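Local coordinates for lipid-transfer protein (Thermomonospora curvata, PDB 6OK1) that is of unknown function but has the two-domain fold of the thiolase superfamily, at residues L300-L305 with D318-G323; R158-Y163 with E168-V173. One frame throughout, in Å; residues are numbered along the deposited sequence.

Contact 1: L300-L305 with D318-G323; sequences LVLPQL and DFIADG
Ile320 reaches across from the short helix 316-321 and puts the end of its side chain between Leu302 and Leu305, two residues of helix 301-307. Its CB points toward the other helix, and there the chain forks. The CG2 branch, anti to the backbone N, turns to Arg172 of helix 167-182. The longer branch carries the contact: CG1 lies 3.9 Å from Leu305 CD1, and the chain then runs on extended (chi2 171°) to CD1. That terminal methyl has two neighbours on helix 301-307, sitting 3.6 Å from Leu302 CD1 and 3.9 Å from Leu305 CD1. Both leucines meet the isoleucine at roughly a right angle, with their branches set across it and not alongside.

Leu302 does not start out pointing at helix 316-321, but its chi2 of 70° carries CD1 over to the isoleucine. Leu305 points there directly and divides its methyls: CD1 goes to Ile320, while CD2 approaches Phe319 CE2 obliquely at 4.1 Å. Phe319 CD2 meets Leu305 CD1 at a similar distance, so the two methyls meet neighbouring ring atoms.

These two short helices belong to the C-terminal thiolase-like half of the chain, and a loop of eight residues (308-315) joins them. Helix 316-321 ends in a Schellman motif, in which Gly323 takes a positive phi of 90° and its N bonds back to Ile320 O at 3.0 Å. On the far side of helix 301-307, Gln304 folds back so that NE2 meets Leu300 O from above the carbonyl plane, on the face opposite the one used by Gln304 N. Outside these segments, Gln304 OE1 bonds Thr375 OG1 and NE2 also bonds Tyr294 O, which gives both ends of this buried amide partners.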
loop_
_atom_site.group_PDB
_atom_site.type_symbol
_atom_site.label_atom_id
_atom_site.label_comp_id
_atom_site.label_asym_id
_atom_site.label_seq_id
_atom_site.Cartn_x
_atom_site.Cartn_y
_atom_site.Cartn_z
ATOM N N LEU A 300 -20.559 -7.736 14.284
ATOM C CA LEU A 300 -20.086 -6.371 14.429
ATOM C C LEU A 300 -21.004 -5.368 13.752
ATOM O O LEU A 300 -20.749 -4.169 13.830
ATOM C CB LEU A 300 -18.658 -6.234 13.883
ATOM C CG LEU A 300 -17.620 -7.117 14.599
ATOM C CD1 LEU A 300 -16.204 -6.941 14.039
ATOM C CD2 LEU A 300 -17.607 -6.855 16.085
ATOM N N VAL A 301 -22.078 -5.829 13.115
ATOM C CA VAL A 301 -23.083 -4.878 12.646
ATOM C C VAL A 301 -23.729 -4.171 13.820
ATOM O O VAL A 301 -24.094 -2.993 13.715
ATOM C CB VAL A 301 -24.115 -5.596 11.764
ATOM C CG1 VAL A 301 -25.300 -4.660 11.423
ATOM C CG2 VAL A 301 -23.452 -6.082 10.478
ATOM N N LEU A 302 -23.887 -4.863 14.966
ATOM C CA LEU A 302 -24.588 -4.276 16.089
ATOM C C LEU A 302 -23.810 -3.090 16.677
ATOM O O LEU A 302 -24.376 -2.008 16.784
ATOM C CB LEU A 302 -24.912 -5.342 17.142
ATOM C CG LEU A 302 -26.192 -6.154 16.891
ATOM C CD1 LEU A 302 -26.029 -7.079 15.698
ATOM C CD2 LEU A 302 -26.574 -7.003 18.096
ATOM N N PRO A 303 -22.539 -3.257 17.049
ATOM C CA PRO A 303 -21.812 -2.068 17.539
ATOM C C PRO A 303 -21.638 -0.986 16.485
ATOM O O PRO A 303 -21.515 0.188 16.850
ATOM C CB PRO A 303 -20.467 -2.649 18.009
ATOM C CG PRO A 303 -20.353 -4.009 17.310
ATOM C CD PRO A 303 -21.777 -4.493 17.229
ATOM N N GLN A 304 -21.641 -1.322 15.192
ATOM C CA GLN A 304 -21.597 -0.279 14.177
ATOM C C GLN A 304 -22.787 0.658 14.319
ATOM O O GLN A 304 -22.636 1.883 14.267
ATOM C CB GLN A 304 -21.585 -0.880 12.783
ATOM C CG GLN A 304 -20.249 -1.418 12.345
ATOM C CD GLN A 304 -20.325 -1.844 10.916
ATOM O OE1 GLN A 304 -20.324 -1.012 10.002
ATOM N NE2 GLN A 304 -20.474 -3.138 10.709
ATOM N N LEU A 305 -23.983 0.099 14.502
ATOM C CA LEU A 305 -25.166 0.950 14.652
ATOM C C LEU A 305 -25.021 1.885 15.844
ATOM O O LEU A 305 -25.440 3.057 15.802
ATOM C CB LEU A 305 -26.415 0.074 14.791
ATOM C CG LEU A 305 -26.834 -0.681 13.522
ATOM C CD1 LEU A 305 -27.746 -1.855 13.865
ATOM C CD2 LEU A 305 -27.512 0.288 12.523
ATOM N N ASP A 318 -32.172 -4.340 19.978
ATOM C CA ASP A 318 -33.552 -3.853 20.009
ATOM C C ASP A 318 -33.905 -3.090 18.736
ATOM O O ASP A 318 -34.997 -3.267 18.183
ATOM C CB ASP A 318 -33.735 -2.983 21.248
ATOM C CG ASP A 318 -33.329 -3.697 22.517
ATOM O OD1 ASP A 318 -33.871 -4.785 22.777
ATOM O OD2 ASP A 318 -32.452 -3.199 23.244
ATOM N N PHE A 319 -32.985 -2.250 18.255
ATOM C CA PHE A 319 -33.159 -1.543 16.991
ATOM C C PHE A 319 -33.423 -2.520 15.856
ATOM O O PHE A 319 -34.304 -2.289 15.019
ATOM C CB PHE A 319 -31.907 -0.693 16.731
ATOM C CG PHE A 319 -31.995 0.219 15.538
ATOM C CD1 PHE A 319 -32.587 1.455 15.640
ATOM C CD2 PHE A 319 -31.436 -0.149 14.318
ATOM C CE1 PHE A 319 -32.651 2.307 14.548
ATOM C CE2 PHE A 319 -31.486 0.700 13.229
ATOM C CZ PHE A 319 -32.087 1.925 13.341
ATOM N N ILE A 320 -32.692 -3.641 15.829
ATOM C CA ILE A 320 -32.843 -4.618 14.753
ATOM C C ILE A 320 -34.139 -5.414 14.922
ATOM O O ILE A 320 -34.881 -5.640 13.960
ATOM C CB ILE A 320 -31.619 -5.546 14.707
ATOM C CG1 ILE A 320 -30.390 -4.708 14.349
ATOM C CG2 ILE A 320 -31.841 -6.712 13.737
ATOM C CD1 ILE A 320 -29.062 -5.480 14.492
ATOM N N ALA A 321 -34.416 -5.875 16.142
ATOM C CA ALA A 321 -35.630 -6.654 16.376
ATOM C C ALA A 321 -36.892 -5.867 16.038
ATOM O O ALA A 321 -37.902 -6.467 15.648
ATOM C CB ALA A 321 -35.683 -7.112 17.823
ATOM N N ASP A 322 -36.857 -4.542 16.177
ATOM C CA ASP A 322 -37.987 -3.679 15.836
ATOM C C ASP A 322 -38.193 -3.490 14.334
ATOM O O ASP A 322 -39.131 -2.786 13.948
ATOM C CB ASP A 322 -37.815 -2.298 16.470
ATOM C CG ASP A 322 -37.969 -2.313 17.985
ATOM O OD1 ASP A 322 -38.341 -3.353 18.555
ATOM O OD2 ASP A 322 -37.705 -1.272 18.612
ATOM N N GLY A 323 -37.333 -4.053 13.486
ATOM C CA GLY A 323 -37.533 -4.019 12.048
ATOM C C GLY A 323 -36.933 -2.837 11.326
ATOM O O GLY A 323 -37.323 -2.558 10.182
#

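Contact 2: R158-Y163 with E168-V173; sequences RYMHEY and EDFGRV
Phe170 extends its ring from helix 167-182 toward helix 148-163, where Met160 and Tyr159 receive it. These are two successive helices of the N-terminal thiolase half, joined by a brief turn (164-166) and running across each other.

In Phe170, CG stands anti to the carbonyl carbon (chi1 -58°), and although CB does not face the other helix, the ring swings across and its CE2-CZ side reaches Met160. Met160 CG lies 3.9 Å from both CE2 and CZ. The methionine is extended at chi2 and bends only at chi3 (68°), placing SD 3.9 Å from CE2. This is a Met-aromatic contact with an oblique approach, the sulfur 5.1 Å from the ring centroid.

On the other side of CZ, Phe170 CE1 approaches Tyr159 CD1 at 4.4 Å, with the tyrosine atom near the plane of the phenylalanine ring. One face of the Tyr159 ring is met by Tyr163 CD2, offset toward the rim. The Tyr159 hydroxyl hydrogen-bonds Glu306 OE2.

No hydrogen bond spans the two segments; the charged pairs, Arg158 with Glu162 and Arg172 with Asp169, each stay within one helix. Across these two segments the helices are therefore joined by apolar and sulfur-aromatic contact.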
loop_
_atom_site.group_PDB
_atom_site.type_symbol
_atom_site.label_atom_id
_atom_site.label_comp_id
_atom_site.label_asym_id
_atom_site.label_seq_id
_atom_site.Cartn_x
_atom_site.Cartn_y
_atom_site.Cartn_z
ATOM N N ARG A 158 -17.906 -11.132 24.077
ATOM C CA ARG A 158 -17.907 -10.103 25.113
ATOM C C ARG A 158 -19.092 -9.155 24.953
ATOM O O ARG A 158 -19.671 -8.689 25.947
ATOM C CB ARG A 158 -16.584 -9.337 25.082
ATOM C CG ARG A 158 -16.455 -8.303 26.224
ATOM C CD ARG A 158 -16.159 -8.962 27.566
ATOM N NE ARG A 158 -16.332 -7.982 28.651
ATOM C CZ ARG A 158 -15.982 -8.193 29.913
ATOM N NH1 ARG A 158 -15.403 -9.334 30.271
ATOM N NH2 ARG A 158 -16.201 -7.245 30.826
ATOM N N TYR A 159 -19.481 -8.865 23.714
ATOM C CA TYR A 159 -20.654 -8.020 23.484
ATOM C C TYR A 159 -21.920 -8.697 24.019
ATOM O O TYR A 159 -22.785 -8.042 24.630
ATOM C CB TYR A 159 -20.766 -7.715 21.989
ATOM C CG TYR A 159 -21.921 -6.806 21.619
ATOM C CD1 TYR A 159 -23.182 -7.324 21.413
ATOM C CD2 TYR A 159 -21.741 -5.446 21.460
ATOM C CE1 TYR A 159 -24.245 -6.509 21.091
ATOM C CE2 TYR A 159 -22.805 -4.615 21.138
ATOM C CZ TYR A 159 -24.060 -5.159 20.958
ATOM O OH TYR A 159 -25.156 -4.379 20.619
ATOM N N MET A 160 -22.026 -10.013 23.830
ATOM C CA MET A 160 -23.143 -10.768 24.408
ATOM C C MET A 160 -23.142 -10.670 25.920
ATOM O O MET A 160 -24.195 -10.503 26.548
ATOM C CB MET A 160 -23.044 -12.233 24.013
ATOM C CG MET A 160 -23.261 -12.509 22.543
ATOM S SD MET A 160 -22.801 -14.187 22.059
ATOM C CE MET A 160 -24.034 -15.177 22.898
ATOM N N HIS A 161 -21.969 -10.827 26.522
ATOM C CA HIS A 161 -21.845 -10.735 27.977
ATOM C C HIS A 161 -22.306 -9.380 28.494
ATOM O O HIS A 161 -23.064 -9.286 29.468
ATOM C CB HIS A 161 -20.385 -10.977 28.367
ATOM C CG HIS A 161 -20.088 -10.693 29.799
ATOM N ND1 HIS A 161 -20.376 -11.588 30.805
ATOM C CD2 HIS A 161 -19.515 -9.623 30.394
ATOM C CE1 HIS A 161 -20.013 -11.069 31.965
ATOM N NE2 HIS A 161 -19.488 -9.878 31.745
ATOM N N GLU A 162 -21.829 -8.305 27.877
ATOM C CA GLU A 162 -22.106 -6.991 28.435
ATOM C C GLU A 162 -23.535 -6.543 28.184
ATOM O O GLU A 162 -24.109 -5.844 29.028
ATOM C CB GLU A 162 -21.121 -5.968 27.874
ATOM C CG GLU A 162 -19.708 -6.321 28.265
ATOM C CD GLU A 162 -18.677 -5.310 27.822
ATOM O OE1 GLU A 162 -19.026 -4.343 27.111
ATOM O OE2 GLU A 162 -17.509 -5.495 28.200
ATOM N N TYR A 163 -24.139 -6.953 27.080
ATOM C CA TYR A 163 -25.414 -6.373 26.672
ATOM C C TYR A 163 -26.557 -7.372 26.567
ATOM O O TYR A 163 -27.691 -6.968 26.275
ATOM C CB TYR A 163 -25.226 -5.666 25.327
ATOM C CG TYR A 163 -24.280 -4.500 25.394
ATOM C CD1 TYR A 163 -24.429 -3.518 26.372
ATOM C CD2 TYR A 163 -23.219 -4.374 24.497
ATOM C CE1 TYR A 163 -23.581 -2.459 26.447
ATOM C CE2 TYR A 163 -22.359 -3.287 24.563
ATOM C CZ TYR A 163 -22.548 -2.333 25.536
ATOM O OH TYR A 163 -21.706 -1.253 25.624
ATOM N N GLU A 168 -29.526 -15.289 18.276
ATOM C CA GLU A 168 -30.624 -14.906 17.395
ATOM C C GLU A 168 -30.545 -13.438 17.006
ATOM O O GLU A 168 -30.991 -13.071 15.908
ATOM C CB GLU A 168 -31.976 -15.216 18.061
ATOM C CG GLU A 168 -32.273 -16.691 18.072
ATOM C CD GLU A 168 -33.676 -17.019 18.537
ATOM O OE1 GLU A 168 -34.244 -16.212 19.299
ATOM O OE2 GLU A 168 -34.204 -18.074 18.125
ATOM N N ASP A 169 -30.023 -12.572 17.889
ATOM C CA ASP A 169 -29.847 -11.167 17.515
ATOM C C ASP A 169 -28.876 -11.031 16.349
ATOM O O ASP A 169 -29.128 -10.279 15.402
ATOM C CB ASP A 169 -29.368 -10.355 18.719
ATOM C CG ASP A 169 -30.396 -10.300 19.813
ATOM O OD1 ASP A 169 -31.570 -10.074 19.476
ATOM O OD2 ASP A 169 -30.034 -10.501 20.992
ATOM N N PHE A 170 -27.761 -11.767 16.384
ATOM C CA PHE A 170 -26.862 -11.778 15.232
ATOM C C PHE A 170 -27.551 -12.388 14.010
ATOM O O PHE A 170 -27.352 -11.933 12.872
ATOM C CB PHE A 170 -25.586 -12.566 15.570
ATOM C CG PHE A 170 -24.819 -12.026 16.753
ATOM C CD1 PHE A 170 -24.807 -10.675 17.058
ATOM C CD2 PHE A 170 -24.102 -12.898 17.578
ATOM C CE1 PHE A 170 -24.080 -10.193 18.143
ATOM C CE2 PHE A 170 -23.384 -12.421 18.672
ATOM C CZ PHE A 170 -23.367 -11.077 18.953
ATOM N N GLY A 171 -28.354 -13.427 14.230
ATOM C CA GLY A 171 -29.055 -14.076 13.140
ATOM C C GLY A 171 -30.009 -13.156 12.405
ATOM O O GLY A 171 -30.191 -13.288 11.187
ATOM N N ARG A 172 -30.623 -12.207 13.115
ATOM C CA ARG A 172 -31.535 -11.294 12.431
ATOM C C ARG A 172 -30.818 -10.489 11.370
ATOM O O ARG A 172 -31.434 -10.098 10.373
ATOM C CB ARG A 172 -32.235 -10.383 13.440
ATOM C CG ARG A 172 -33.501 -11.018 13.935
ATOM C CD ARG A 172 -34.298 -10.140 14.896
ATOM N NE ARG A 172 -33.828 -10.345 16.252
ATOM C CZ ARG A 172 -34.225 -11.334 17.038
ATOM N NH1 ARG A 172 -35.125 -12.207 16.620
ATOM N NH2 ARG A 172 -33.707 -11.464 18.244
ATOM N N VAL A 173 -29.527 -10.210 11.578
ATOM C CA VAL A 173 -28.735 -9.530 10.566
ATOM C C VAL A 173 -28.596 -10.413 9.346
ATOM O O VAL A 173 -28.720 -9.954 8.202
ATOM C CB VAL A 173 -27.350 -9.156 11.125
ATOM C CG1 VAL A 173 -26.479 -8.569 10.021
ATOM C CG2 VAL A 173 -27.479 -8.183 12.241
#

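Along the chain, contact 2 comes first, closing the tight turn between helices 148-163 and 167-182 of the N-terminal thiolase half. Only much later does contact 1 close the longer excursion between helices 301-307 and 316-321 of the C-terminal half. The loops lie in series, neither nested nor crossed, yet their centres are about 9 Å apart and the two helix pairs pack together. Leu302 CB lies 3.6 Å from Tyr159 OH, while Val173 CG2 touches Leu302 CD1 and Ile320 CD1, each at 3.9 Å. Packed together on one side of the chain's centre, the four helices tie the two halves to each other.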